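PDB 6DRU: glycosyl hydrolases family 31 family protein from Aspergillus niger, which hydrolyses xyloglucan oligosaccharides, releasing alpha-xylose from the glucose at their non-reducing end. Local coordinates for residues P145-Y150 / N161-V166; D247-Y252 / L551-T556; S467-G472 / S481-G486. All blocks are in the same frame, centred on the assembly; numbering follows the deposited sequence.

In the fold
Interactions 2 and 3 belong to the TIM-barrel domain of this family 31 glycosidase, whereas interaction 1 sits on a separate, eight-stranded sheet, on its outermost strand 149-151, and comes earlier in the chain. Interaction 2 then joins strand 252-254 to strand 554-555, bringing the two ends of the barrel strand order together across some 300 residues, and interaction 3, strand 467-469 beside 481-484, is nested within that span. Interactions 2 and 3 have centres about 14 Å apart and touch, Arg555 packing on Leu468 and Trp484. Interaction 1 is about 32 Å from interaction 2 and 25 Å from interaction 3, centre to centre. Closing the barrel thus sets Arg555 against Trp484, and interaction 3 carries that wall to the bound xylose.

Interaction 1 of 3, residues P145-Y150 / N161-V166; sequences PDEQIY and NKKGSV
The side-chain oxygen of Asn161 and the backbone of Ile149 form the polar centre of this contact. Asn161 OD1 takes the amide hydrogen of Ile149 at 3.1 Å between OD1 and N. It also accepts from Lys163 N, two residues further along its own chain, which makes an Asx turn. The two donors come from opposite faces of the carboxamide: Ile149 N tilts 21° from its plane, while Lys163 N stands well above it. With CG anti to the backbone N (chi1 180°), the amide of Asn161 extends across the chain of Gln148, where OD1 lies 3.6 Å from Gln148 CB. Its ND2 gives to the carbonyl of Ser633 and to a water that in turn donates to Glu147 O.

The loop thus latches onto edge strand 149-151 of the eight-stranded sheet by side chain and backbone together, for Lys162 N also donates to Ile149 O, 2.8 Å away and in line with the N-H. A type II turn from Lys162 to Ser165 follows.

Lys163 lays its aliphatic chain alongside the Glu147 carbonyl, CD being 3.2 Å from Glu147 O; the bend at chi2 (92°) lays the chain past that carbonyl toward Pro145 O. Its ammonium is bound by the carbonyls of Thr144, Gly202 and Thr203, and Glu147 OE1 by the hydroxyls of Ser183 and Tyr187. Gln148 NE2 donates to Ser629 O.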
ATOM      1  N   PRO A 145      32.360  -3.473 -17.978  1.00 59.37           N
ATOM      2  CA  PRO A 145      32.498  -2.022 -18.183  1.00 59.27           C
ATOM      3  C   PRO A 145      32.605  -1.623 -19.644  1.00 55.60           C
ATOM      4  O   PRO A 145      32.252  -0.490 -19.992  1.00 71.74           O
ATOM      5  CB  PRO A 145      33.781  -1.681 -17.412  1.00 50.45           C
ATOM      6  CG  PRO A 145      33.945  -2.790 -16.427  1.00 55.17           C
ATOM      7  CD  PRO A 145      33.427  -4.011 -17.115  1.00 49.35           C
ATOM      8  N   ASP A 146      33.076  -2.518 -20.508  1.00 67.87           N
ATOM      9  CA  ASP A 146      33.299  -2.216 -21.914  1.00 76.91           C
ATOM     10  C   ASP A 146      32.067  -2.442 -22.784  1.00 78.34           C
ATOM     11  O   ASP A 146      32.133  -2.206 -23.997  1.00 83.08           O
ATOM     12  CB  ASP A 146      34.471  -3.053 -22.443  1.00 93.85           C
ATOM     13  CG  ASP A 146      34.219  -4.549 -22.335  1.00106.71           C
ATOM     14  OD1 ASP A 146      33.496  -5.108 -23.188  1.00103.29           O
ATOM     15  OD2 ASP A 146      34.744  -5.168 -21.384  1.00102.44           O
ATOM     16  N   GLU A 147      30.955  -2.887 -22.207  1.00 74.69           N
ATOM     17  CA  GLU A 147      29.805  -3.295 -22.999  1.00 67.90           C
ATOM     18  C   GLU A 147      29.105  -2.082 -23.605  1.00 67.80           C
ATOM     19  O   GLU A 147      29.202  -0.957 -23.108  1.00 67.58           O
ATOM     20  CB  GLU A 147      28.816  -4.091 -22.147  1.00 77.09           C
ATOM     21  CG  GLU A 147      28.026  -5.131 -22.925  1.00 74.46           C
ATOM     22  CD  GLU A 147      27.228  -6.054 -22.026  1.00 76.44           C
ATOM     23  OE1 GLU A 147      26.293  -6.710 -22.532  1.00 67.86           O
ATOM     24  OE2 GLU A 147      27.524  -6.114 -20.814  1.00 73.51           O
ATOM     25  N   GLN A 148      28.392  -2.327 -24.702  1.00 65.67           N
ATOM     26  CA  GLN A 148      27.646  -1.294 -25.404  1.00 67.66           C
ATOM     27  C   GLN A 148      26.210  -1.754 -25.601  1.00 65.55           C
ATOM     28  O   GLN A 148      25.963  -2.904 -25.976  1.00 63.41           O
ATOM     29  CB  GLN A 148      28.292  -0.966 -26.755  1.00 64.34           C
ATOM     30  CG  GLN A 148      29.691  -0.387 -26.642  1.00 64.07           C
ATOM     31  CD  GLN A 148      30.247   0.059 -27.980  1.00 68.02           C
ATOM     32  OE1 GLN A 148      29.499   0.435 -28.883  1.00 69.85           O
ATOM     33  NE2 GLN A 148      31.565   0.009 -28.116  1.00 71.00           N
ATOM     34  N   ILE A 149      25.266  -0.853 -25.344  1.00 63.91           N
ATOM     35  CA  ILE A 149      23.840  -1.158 -25.398  1.00 59.01           C
ATOM     36  C   ILE A 149      23.208  -0.293 -26.479  1.00 51.61           C
ATOM     37  O   ILE A 149      23.327   0.938 -26.443  1.00 57.85           O
ATOM     38  CB  ILE A 149      23.156  -0.923 -24.043  1.00 56.72           C
ATOM     39  CG1 ILE A 149      23.858  -1.725 -22.942  1.00 52.58           C
ATOM     40  CG2 ILE A 149      21.686  -1.280 -24.123  1.00 60.79           C
ATOM     41  CD1 ILE A 149      23.930  -3.208 -23.217  1.00 48.96           C
ATOM     42  N   TYR A 150      22.535  -0.933 -27.432  1.00 52.23           N
ATOM     43  CA  TYR A 150      21.853  -0.249 -28.521  1.00 56.38           C
ATOM     44  C   TYR A 150      20.363  -0.547 -28.465  1.00 63.23           C
ATOM     45  O   TYR A 150      19.958  -1.686 -28.212  1.00 58.23           O
ATOM     46  CB  TYR A 150      22.408  -0.677 -29.884  1.00 60.16           C
ATOM     47  CG  TYR A 150      23.916  -0.695 -29.967  1.00 60.47           C
ATOM     48  CD1 TYR A 150      24.668   0.381 -29.514  1.00 57.04           C
ATOM     49  CD2 TYR A 150      24.589  -1.790 -30.495  1.00 56.37           C
ATOM     50  CE1 TYR A 150      26.047   0.366 -29.587  1.00 68.10           C
ATOM     51  CE2 TYR A 150      25.968  -1.813 -30.573  1.00 57.90           C
ATOM     52  CZ  TYR A 150      26.693  -0.732 -30.118  1.00 65.99           C
ATOM     53  OH  TYR A 150      28.066  -0.753 -30.194  1.00 63.31           O
ATOM     54  N   ASN A 161      24.950   4.651 -27.902  1.00 62.91           N
ATOM     55  CA  ASN A 161      25.409   3.736 -26.864  1.00 66.09           C
ATOM     56  C   ASN A 161      24.736   4.138 -25.557  1.00 67.92           C
ATOM     57  O   ASN A 161      25.060   5.181 -24.978  1.00 61.50           O
ATOM     58  CB  ASN A 161      26.931   3.772 -26.733  1.00 61.79           C
ATOM     59  CG  ASN A 161      27.448   2.839 -25.654  1.00 65.89           C
ATOM     60  OD1 ASN A 161      26.760   1.905 -25.240  1.00 61.93           O
ATOM     61  ND2 ASN A 161      28.667   3.089 -25.192  1.00 64.53           N
ATOM     62  N   LYS A 162      23.800   3.312 -25.094  1.00 64.08           N
ATOM     63  CA  LYS A 162      23.019   3.612 -23.904  1.00 58.30           C
ATOM     64  C   LYS A 162      23.673   3.112 -22.620  1.00 57.87           C
ATOM     65  O   LYS A 162      23.053   3.193 -21.555  1.00 62.57           O
ATOM     66  CB  LYS A 162      21.612   3.023 -24.037  1.00 49.15           C
ATOM     67  CG  LYS A 162      20.846   3.517 -25.259  1.00 56.74           C
ATOM     68  CD  LYS A 162      20.594   5.019 -25.193  1.00 59.43           C
ATOM     69  CE  LYS A 162      20.035   5.553 -26.507  1.00 57.37           C
ATOM     70  NZ  LYS A 162      18.556   5.403 -26.605  1.00 61.92           N
ATOM     71  N   LYS A 163      24.901   2.602 -22.697  1.00 55.73           N
ATOM     72  CA  LYS A 163      25.592   2.132 -21.504  1.00 50.93           C
ATOM     73  C   LYS A 163      25.783   3.273 -20.512  1.00 53.15           C
ATOM     74  O   LYS A 163      26.088   4.406 -20.894  1.00 55.37           O
ATOM     75  CB  LYS A 163      26.945   1.529 -21.883  1.00 64.64           C
ATOM     76  CG  LYS A 163      27.778   1.042 -20.707  1.00 52.56           C
ATOM     77  CD  LYS A 163      27.513  -0.424 -20.420  1.00 62.93           C
ATOM     78  CE  LYS A 163      28.312  -0.907 -19.224  1.00 60.12           C
ATOM     79  NZ  LYS A 163      27.898  -2.272 -18.797  1.00 65.79           N
ATOM     80  N   GLY A 164      25.601   2.968 -19.231  1.00 59.23           N
ATOM     81  CA  GLY A 164      25.711   3.970 -18.192  1.00 53.91           C
ATOM     82  C   GLY A 164      24.481   4.825 -17.996  1.00 64.96           C
ATOM     83  O   GLY A 164      24.542   5.801 -17.239  1.00 61.00           O
ATOM     84  N   SER A 165      23.369   4.496 -18.650  1.00 63.27           N
ATOM     85  CA  SER A 165      22.138   5.265 -18.553  1.00 56.93           C
ATOM     86  C   SER A 165      21.066   4.462 -17.828  1.00 64.99           C
ATOM     87  O   SER A 165      21.032   3.230 -17.896  1.00 60.25           O
ATOM     88  CB  SER A 165      21.619   5.662 -19.941  1.00 49.84           C
ATOM     89  OG  SER A 165      22.517   6.538 -20.595  1.00 87.79           O
ATOM     90  N   VAL A 166      20.197   5.179 -17.121  1.00 63.16           N
ATOM     91  CA  VAL A 166      18.984   4.618 -16.540  1.00 52.58           C
ATOM     92  C   VAL A 166      17.802   5.134 -17.343  1.00 57.45           C
ATOM     93  O   VAL A 166      17.660   6.347 -17.541  1.00 60.27           O
ATOM     94  CB  VAL A 166      18.839   4.980 -15.053  1.00 59.03           C
ATOM     95  CG1 VAL A 166      17.503   4.488 -14.522  1.00 42.06           C
ATOM     96  CG2 VAL A 166      19.980   4.382 -14.260  1.00 48.00           C
TER
HETATM   97  O   HOH W   1      30.647   1.318 -23.409  1.00 68.92           O

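Interaction 2 of 3, residues D247-Y252 / L551-T556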
ATOM      1  N   ASP A 247       2.382   2.178 -51.467  1.00 81.28           N
ATOM      2  CA  ASP A 247       3.348   2.914 -52.278  1.00 75.23           C
ATOM      3  C   ASP A 247       3.199   4.422 -52.121  1.00 68.43           C
ATOM      4  O   ASP A 247       4.199   5.148 -52.152  1.00 63.22           O
ATOM      5  CB  ASP A 247       3.208   2.520 -53.750  1.00 77.29           C
ATOM      6  CG  ASP A 247       3.668   1.098 -54.021  1.00 90.76           C
ATOM      7  OD1 ASP A 247       4.535   0.597 -53.274  1.00 85.16           O
ATOM      8  OD2 ASP A 247       3.164   0.483 -54.985  1.00100.14           O
ATOM      9  N   PHE A 248       1.970   4.911 -51.933  1.00 61.15           N
ATOM     10  CA  PHE A 248       1.762   6.353 -51.854  1.00 58.04           C
ATOM     11  C   PHE A 248       2.428   6.956 -50.622  1.00 58.60           C
ATOM     12  O   PHE A 248       2.856   8.114 -50.659  1.00 58.54           O
ATOM     13  CB  PHE A 248       0.266   6.676 -51.864  1.00 54.02           C
ATOM     14  CG  PHE A 248      -0.401   6.519 -50.528  1.00 74.86           C
ATOM     15  CD1 PHE A 248      -0.833   5.277 -50.095  1.00 82.25           C
ATOM     16  CD2 PHE A 248      -0.608   7.617 -49.710  1.00 74.23           C
ATOM     17  CE1 PHE A 248      -1.451   5.133 -48.866  1.00 74.08           C
ATOM     18  CE2 PHE A 248      -1.224   7.477 -48.484  1.00 71.02           C
ATOM     19  CZ  PHE A 248      -1.645   6.234 -48.060  1.00 73.63           C
ATOM     20  N   SER A 249       2.538   6.189 -49.535  1.00 62.45           N
ATOM     21  CA  SER A 249       3.127   6.705 -48.304  1.00 64.22           C
ATOM     22  C   SER A 249       4.618   6.994 -48.429  1.00 65.79           C
ATOM     23  O   SER A 249       5.177   7.657 -47.550  1.00 62.14           O
ATOM     24  CB  SER A 249       2.888   5.720 -47.158  1.00 64.92           C
ATOM     25  OG  SER A 249       3.502   4.470 -47.422  1.00 72.98           O
ATOM     26  N   LEU A 250       5.273   6.523 -49.489  1.00 61.74           N
ATOM     27  CA  LEU A 250       6.700   6.757 -49.670  1.00 68.04           C
ATOM     28  C   LEU A 250       7.006   8.098 -50.326  1.00 68.98           C
ATOM     29  O   LEU A 250       8.183   8.401 -50.559  1.00 58.77           O
ATOM     30  CB  LEU A 250       7.311   5.625 -50.499  1.00 68.81           C
ATOM     31  CG  LEU A 250       7.126   4.212 -49.946  1.00 63.63           C
ATOM     32  CD1 LEU A 250       7.697   3.180 -50.907  1.00 55.70           C
ATOM     33  CD2 LEU A 250       7.772   4.092 -48.574  1.00 64.54           C
ATOM     34  N   GLY A 251       5.994   8.902 -50.618  1.00 62.15           N
ATOM     35  CA  GLY A 251       6.172  10.175 -51.287  1.00 57.98           C
ATOM     36  C   GLY A 251       6.343  11.332 -50.329  1.00 61.56           C
ATOM     37  O   GLY A 251       6.895  11.190 -49.233  1.00 65.68           O
ATOM     38  N   TYR A 252       5.861  12.497 -50.751  1.00 61.02           N
ATOM     39  CA  TYR A 252       5.960  13.717 -49.962  1.00 64.25           C
ATOM     40  C   TYR A 252       4.690  13.910 -49.145  1.00 63.06           C
ATOM     41  O   TYR A 252       3.585  13.914 -49.695  1.00 68.77           O
ATOM     42  CB  TYR A 252       6.200  14.919 -50.874  1.00 50.37           C
ATOM     43  CG  TYR A 252       6.225  16.249 -50.160  1.00 49.59           C
ATOM     44  CD1 TYR A 252       7.308  16.619 -49.373  1.00 43.48           C
ATOM     45  CD2 TYR A 252       5.171  17.145 -50.288  1.00 55.56           C
ATOM     46  CE1 TYR A 252       7.335  17.839 -48.723  1.00 43.34           C
ATOM     47  CE2 TYR A 252       5.189  18.367 -49.644  1.00 55.01           C
ATOM     48  CZ  TYR A 252       6.271  18.710 -48.864  1.00 55.77           C
ATOM     49  OH  TYR A 252       6.289  19.927 -48.222  1.00 54.68           O
ATOM     50  N   LEU A 551      14.986   9.536 -45.115  1.00 68.83           N
ATOM     51  CA  LEU A 551      14.393   8.942 -43.929  1.00 62.75           C
ATOM     52  C   LEU A 551      13.307   7.977 -44.368  1.00 68.16           C
ATOM     53  O   LEU A 551      12.826   8.051 -45.504  1.00 62.94           O
ATOM     54  CB  LEU A 551      13.800  10.010 -42.999  1.00 52.01           C
ATOM     55  CG  LEU A 551      14.790  10.824 -42.172  1.00 62.62           C
ATOM     56  CD1 LEU A 551      14.064  11.894 -41.377  1.00 55.84           C
ATOM     57  CD2 LEU A 551      15.575   9.906 -41.248  1.00 56.11           C
ATOM     58  N   PRO A 552      12.918   7.032 -43.503  1.00 62.12           N
ATOM     59  CA  PRO A 552      11.889   6.058 -43.903  1.00 57.82           C
ATOM     60  C   PRO A 552      10.617   6.697 -44.427  1.00 58.05           C
ATOM     61  O   PRO A 552       9.986   6.145 -45.337  1.00 57.89           O
ATOM     62  CB  PRO A 552      11.642   5.273 -42.609  1.00 55.29           C
ATOM     63  CG  PRO A 552      12.955   5.322 -41.909  1.00 59.21           C
ATOM     64  CD  PRO A 552      13.503   6.699 -42.190  1.00 47.60           C
ATOM     65  N   PHE A 553      10.230   7.853 -43.895  1.00 57.42           N
ATOM     66  CA  PHE A 553       9.092   8.603 -44.405  1.00 59.00           C
ATOM     67  C   PHE A 553       9.443  10.080 -44.421  1.00 58.64           C
ATOM     68  O   PHE A 553       9.947  10.612 -43.429  1.00 57.73           O
ATOM     69  CB  PHE A 553       7.832   8.359 -43.562  1.00 61.24           C
ATOM     70  CG  PHE A 553       7.289   6.962 -43.680  1.00 59.14           C
ATOM     71  CD1 PHE A 553       6.398   6.634 -44.690  1.00 57.64           C
ATOM     72  CD2 PHE A 553       7.673   5.976 -42.785  1.00 55.60           C
ATOM     73  CE1 PHE A 553       5.900   5.348 -44.806  1.00 59.48           C
ATOM     74  CE2 PHE A 553       7.178   4.691 -42.896  1.00 60.33           C
ATOM     75  CZ  PHE A 553       6.290   4.376 -43.907  1.00 63.10           C
ATOM     76  N   MET A 554       9.185  10.736 -45.549  1.00 57.95           N
ATOM     77  CA  MET A 554       9.462  12.156 -45.713  1.00 61.90           C
ATOM     78  C   MET A 554       8.186  12.934 -45.415  1.00 66.73           C
ATOM     79  O   MET A 554       7.222  12.877 -46.186  1.00 68.32           O
ATOM     80  CB  MET A 554       9.972  12.452 -47.121  1.00 61.81           C
ATOM     81  CG  MET A 554      10.462  13.877 -47.314  1.00 62.43           C
ATOM     82  SD  MET A 554      10.662  14.315 -49.049  1.00 72.53           S
ATOM     83  CE  MET A 554      11.256  15.997 -48.901  1.00 57.11           C
ATOM     84  N   ARG A 555       8.177  13.657 -44.297  1.00 58.10           N
ATOM     85  CA  ARG A 555       7.006  14.414 -43.878  1.00 68.63           C
ATOM     86  C   ARG A 555       7.451  15.714 -43.228  1.00 64.25           C
ATOM     87  O   ARG A 555       8.368  15.718 -42.401  1.00 61.10           O
ATOM     88  CB  ARG A 555       6.133  13.606 -42.908  1.00 64.96           C
ATOM     89  CG  ARG A 555       5.218  14.457 -42.036  1.00 70.96           C
ATOM     90  CD  ARG A 555       4.330  13.598 -41.146  1.00 68.54           C
ATOM     91  NE  ARG A 555       3.801  14.345 -40.006  1.00 71.57           N
ATOM     92  CZ  ARG A 555       4.447  14.494 -38.854  1.00 66.35           C
ATOM     93  NH1 ARG A 555       5.642  13.945 -38.698  1.00 65.06           N
ATOM     94  NH2 ARG A 555       3.904  15.188 -37.861  1.00 71.55           N
ATOM     95  N   THR A 556       6.800  16.809 -43.608  1.00 55.63           N
ATOM     96  CA  THR A 556       7.020  18.111 -43.000  1.00 60.04           C
ATOM     97  C   THR A 556       5.831  18.465 -42.116  1.00 67.84           C
ATOM     98  O   THR A 556       4.686  18.127 -42.433  1.00 63.55           O
ATOM     99  CB  THR A 556       7.237  19.191 -44.066  1.00 61.17           C
ATOM    100  OG1 THR A 556       7.447  20.459 -43.431  1.00 63.90           O
ATOM    101  CG2 THR A 556       6.039  19.278 -45.009  1.00 56.62           C
TER
HETATM  102  O   HOH W   2       7.454   9.312 -47.411  1.00 60.82           O
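A single water joins Ser249 and Gly251 to Met554 where direct backbone bonds between the two segments are lacking. It donates to Ser249 O and to Gly251 O, at 2.8 and 2.7 Å from its oxygen, and accepts from Met554 N at 2.9 Å. Three backbone groups are thereby satisfied at one buried point.

Side chains pack around this bridge. Phe553 turns its edge to the short 3-10 segment 247-250: Ser249 O lies in the plane of the ring at its edge, 3.3 Å from Phe553 CD1, and CE1 is close to Ser249 OG, whose hydroxyl bonds to Pro246 O. Leu250 CD2 adds a looser apolar touch on CE1. The fully extended Met554 chain carries its thioether to the edge of the Tyr252 ring: SD lies 5.5 Å from the ring centroid, 87° off the normal, a Met-aromatic contact, and CE is 4.0 Å from Tyr252 CD1. Tyr252 CG is anti to the backbone N (chi1 176°), which sends the ring along the neighbouring strand until OH meets the methyl CG2 of Thr556 at 3.3 Å; that hydroxyl bonds to Gln254.

Strand 554-555 runs parallel to strand 252-254 in the barrel wall, Ile253 exchanging backbone bonds with Met554 and Thr556. Helix 535-548 covers Met554, while helix 596-609 packs on Leu250 and Pro552.

Interaction 3 of 3, residues S467-G472 / S481-G486; sequences SLSRSG and SMIWSG. With XYS (alpha-D-xylopyranose), chain N.
Adjacent parallel strands of the TIM barrel end here in the xylose-binding pocket, where Arg470 and Trp484 meet the sugar. Arg470 lies with its aliphatic chain over one face of the indole, CG 3.6 Å from the centroid of the six-membered ring and 12° off its normal, a CH-pi contact. Extended to CD and then bent at chi3 (64°), the chain crosses the indole and lifts the guanidinium beyond it, its plane 61° from that of the ring. NH1 donates to the xylose O2 at 3.2 Å, the sugar oxygen lying at the guanidinium edge and in its plane. The same O2 sits at the indole edge, 3.5 Å from Trp484 CZ2. A salt bridge from NH2 to Asp398 anchors the arginine, and Asp487, assigned as the proton donor, also bonds to the xylose.

Leading up to the pocket along the chain, strands 467-469 and 481-484 run in parallel register, Ser467 beside Ser481 and Ser469 beside Ile483. Ser467 O accepts from Met482 N, Met482 O from Ser469 N, and Ser469 O, by a more bent bond, from Trp484 N. Where the strands end, a water donates to both Arg470 O and Trp484 O, continuing the link between the chains.

One side of the pair carries Leu468, whose CD1 packs 3.6 Å from Met482 CG while CD2 lies toward the rim of the indole face opposite Arg470. On the other, Ser481 OG donates to Ser467 OG at 3.0 Å and is also bonded to Gln444, and Ser469 OG donates to a lone pair of Ser471 O at 2.6 Å, within the plane of that carbonyl.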
ATOM      1  N   SER A 467      -1.087   4.590 -40.295  1.00 61.06           N
ATOM      2  CA  SER A 467      -1.413   5.441 -39.163  1.00 54.25           C
ATOM      3  C   SER A 467      -0.136   6.098 -38.661  1.00 69.12           C
ATOM      4  O   SER A 467       0.958   5.540 -38.783  1.00 68.35           O
ATOM      5  CB  SER A 467      -2.084   4.657 -38.027  1.00 56.49           C
ATOM      6  OG  SER A 467      -1.155   3.818 -37.363  1.00 56.56           O
ATOM      7  N   LEU A 468      -0.280   7.298 -38.106  1.00 62.29           N
ATOM      8  CA  LEU A 468       0.844   8.070 -37.591  1.00 58.94           C
ATOM      9  C   LEU A 468       0.727   8.114 -36.073  1.00 58.00           C
ATOM     10  O   LEU A 468      -0.187   8.746 -35.533  1.00 63.27           O
ATOM     11  CB  LEU A 468       0.862   9.473 -38.195  1.00 58.82           C
ATOM     12  CG  LEU A 468       1.974  10.432 -37.767  1.00 53.53           C
ATOM     13  CD1 LEU A 468       3.346   9.854 -38.074  1.00 45.73           C
ATOM     14  CD2 LEU A 468       1.800  11.773 -38.456  1.00 52.39           C
ATOM     15  N   SER A 469       1.648   7.439 -35.390  1.00 53.83           N
ATOM     16  CA  SER A 469       1.629   7.319 -33.941  1.00 52.14           C
ATOM     17  C   SER A 469       2.874   7.958 -33.341  1.00 56.48           C
ATOM     18  O   SER A 469       3.941   7.983 -33.962  1.00 60.93           O
ATOM     19  CB  SER A 469       1.538   5.848 -33.512  1.00 53.00           C
ATOM     20  OG  SER A 469       1.820   5.696 -32.133  1.00 54.92           O
ATOM     21  N   ARG A 470       2.729   8.468 -32.119  1.00 54.51           N
ATOM     22  CA  ARG A 470       3.826   9.091 -31.390  1.00 51.25           C
ATOM     23  C   ARG A 470       4.403   8.191 -30.308  1.00 54.11           C
ATOM     24  O   ARG A 470       5.329   8.604 -29.604  1.00 54.89           O
ATOM     25  CB  ARG A 470       3.361  10.409 -30.764  1.00 51.57           C
ATOM     26  CG  ARG A 470       4.446  11.464 -30.641  1.00 55.80           C
ATOM     27  CD  ARG A 470       3.890  12.739 -30.037  1.00 59.07           C
ATOM     28  NE  ARG A 470       3.422  12.539 -28.671  1.00 58.73           N
ATOM     29  CZ  ARG A 470       2.707  13.430 -27.992  1.00 64.67           C
ATOM     30  NH1 ARG A 470       2.373  14.582 -28.557  1.00 57.23           N
ATOM     31  NH2 ARG A 470       2.323  13.166 -26.751  1.00 60.14           N
ATOM     32  N   SER A 471       3.877   6.979 -30.153  1.00 53.59           N
ATOM     33  CA  SER A 471       4.337   6.073 -29.112  1.00 48.63           C
ATOM     34  C   SER A 471       4.078   4.639 -29.557  1.00 56.82           C
ATOM     35  O   SER A 471       3.468   4.388 -30.599  1.00 53.18           O
ATOM     36  CB  SER A 471       3.651   6.374 -27.775  1.00 53.32           C
ATOM     37  OG  SER A 471       4.279   5.686 -26.707  1.00 54.86           O
ATOM     38  N   GLY A 472       4.550   3.702 -28.746  1.00 49.36           N
ATOM     39  CA  GLY A 472       4.408   2.298 -29.071  1.00 41.79           C
ATOM     40  C   GLY A 472       5.104   1.463 -28.027  1.00 54.48           C
ATOM     41  O   GLY A 472       5.366   1.934 -26.918  1.00 62.39           O
ATOM     42  N   SER A 481       1.831   1.237 -39.189  1.00 58.64           N
ATOM     43  CA  SER A 481       1.935   2.410 -38.336  1.00 58.89           C
ATOM     44  C   SER A 481       3.376   2.895 -38.317  1.00 58.38           C
ATOM     45  O   SER A 481       4.306   2.092 -38.208  1.00 59.99           O
ATOM     46  CB  SER A 481       1.465   2.094 -36.911  1.00 55.97           C
ATOM     47  OG  SER A 481       1.481   3.254 -36.096  1.00 68.40           O
ATOM     48  N   MET A 482       3.551   4.210 -38.423  1.00 56.06           N
ATOM     49  CA  MET A 482       4.865   4.837 -38.392  1.00 63.12           C
ATOM     50  C   MET A 482       4.991   5.712 -37.151  1.00 63.59           C
ATOM     51  O   MET A 482       4.027   6.364 -36.736  1.00 66.85           O
ATOM     52  CB  MET A 482       5.113   5.669 -39.656  1.00 57.13           C
ATOM     53  CG  MET A 482       4.167   6.844 -39.832  1.00 67.10           C
ATOM     54  SD  MET A 482       4.501   7.803 -41.322  1.00 66.95           S
ATOM     55  CE  MET A 482       3.587   6.862 -42.541  1.00 59.21           C
ATOM     56  N   ILE A 483       6.180   5.714 -36.559  1.00 64.41           N
ATOM     57  CA  ILE A 483       6.462   6.475 -35.347  1.00 61.38           C
ATOM     58  C   ILE A 483       7.189   7.751 -35.742  1.00 73.17           C
ATOM     59  O   ILE A 483       8.035   7.740 -36.645  1.00 72.70           O
ATOM     60  CB  ILE A 483       7.311   5.642 -34.365  1.00 59.02           C
ATOM     61  CG1 ILE A 483       6.630   4.308 -34.051  1.00 51.04           C
ATOM     62  CG2 ILE A 483       7.561   6.411 -33.079  1.00 61.36           C
ATOM     63  CD1 ILE A 483       5.320   4.441 -33.327  1.00 64.49           C
ATOM     64  N   TRP A 484       6.865   8.857 -35.073  1.00 63.90           N
ATOM     65  CA  TRP A 484       7.586  10.104 -35.276  1.00 64.58           C
ATOM     66  C   TRP A 484       8.041  10.640 -33.926  1.00 63.00           C
ATOM     67  O   TRP A 484       7.442  10.348 -32.888  1.00 65.19           O
ATOM     68  CB  TRP A 484       6.742  11.139 -36.053  1.00 61.93           C
ATOM     69  CG  TRP A 484       6.024  12.173 -35.239  1.00 64.76           C
ATOM     70  CD1 TRP A 484       6.467  13.431 -34.945  1.00 63.54           C
ATOM     71  CD2 TRP A 484       4.717  12.066 -34.663  1.00 61.82           C
ATOM     72  NE1 TRP A 484       5.530  14.103 -34.202  1.00 56.34           N
ATOM     73  CE2 TRP A 484       4.445  13.288 -34.014  1.00 68.22           C
ATOM     74  CE3 TRP A 484       3.755  11.052 -34.620  1.00 60.43           C
ATOM     75  CZ2 TRP A 484       3.253  13.524 -33.333  1.00 66.39           C
ATOM     76  CZ3 TRP A 484       2.572  11.289 -33.944  1.00 63.03           C
ATOM     77  CH2 TRP A 484       2.333  12.513 -33.305  1.00 58.38           C
ATOM     78  N   SER A 485       9.120  11.423 -33.952  1.00 60.92           N
ATOM     79  CA  SER A 485       9.875  11.752 -32.748  1.00 57.39           C
ATOM     80  C   SER A 485       9.177  12.745 -31.826  1.00 62.21           C
ATOM     81  O   SER A 485       9.770  13.120 -30.809  1.00 72.82           O
ATOM     82  CB  SER A 485      11.249  12.294 -33.139  1.00 64.26           C
ATOM     83  OG  SER A 485      11.129  13.445 -33.955  1.00 66.35           O
ATOM     84  N   GLY A 486       7.964  13.186 -32.136  1.00 59.96           N
ATOM     85  CA  GLY A 486       7.231  14.034 -31.213  1.00 61.90           C
ATOM     86  C   GLY A 486       7.601  15.505 -31.311  1.00 72.11           C
ATOM     87  O   GLY A 486       8.188  15.978 -32.291  1.00 77.45           O
TER
HETATM   88  C1  XYS N 834       0.849  17.396 -30.474  1.00 74.91           C
HETATM   89  C2  XYS N 834       1.555  16.739 -31.638  1.00 72.98           C
HETATM   90  C3  XYS N 834       1.679  17.738 -32.767  1.00 72.64           C
HETATM   91  C4  XYS N 834       0.317  18.312 -33.090  1.00 71.74           C
HETATM   92  C5  XYS N 834      -0.324  18.830 -31.821  1.00 73.07           C
HETATM   93  O1  XYS N 834       1.585  18.522 -30.057  1.00 64.79           O
HETATM   94  O2  XYS N 834       2.833  16.308 -31.235  1.00 73.96           O
HETATM   95  O3  XYS N 834       2.207  17.102 -33.907  1.00 76.70           O
HETATM   96  O4  XYS N 834       0.462  19.371 -34.006  1.00 63.86           O
HETATM   97  O5  XYS N 834      -0.442  17.787 -30.877  1.00 71.89           O
HETATM   98  O   HOH W   3       7.782  10.248 -30.170  1.00 57.84           O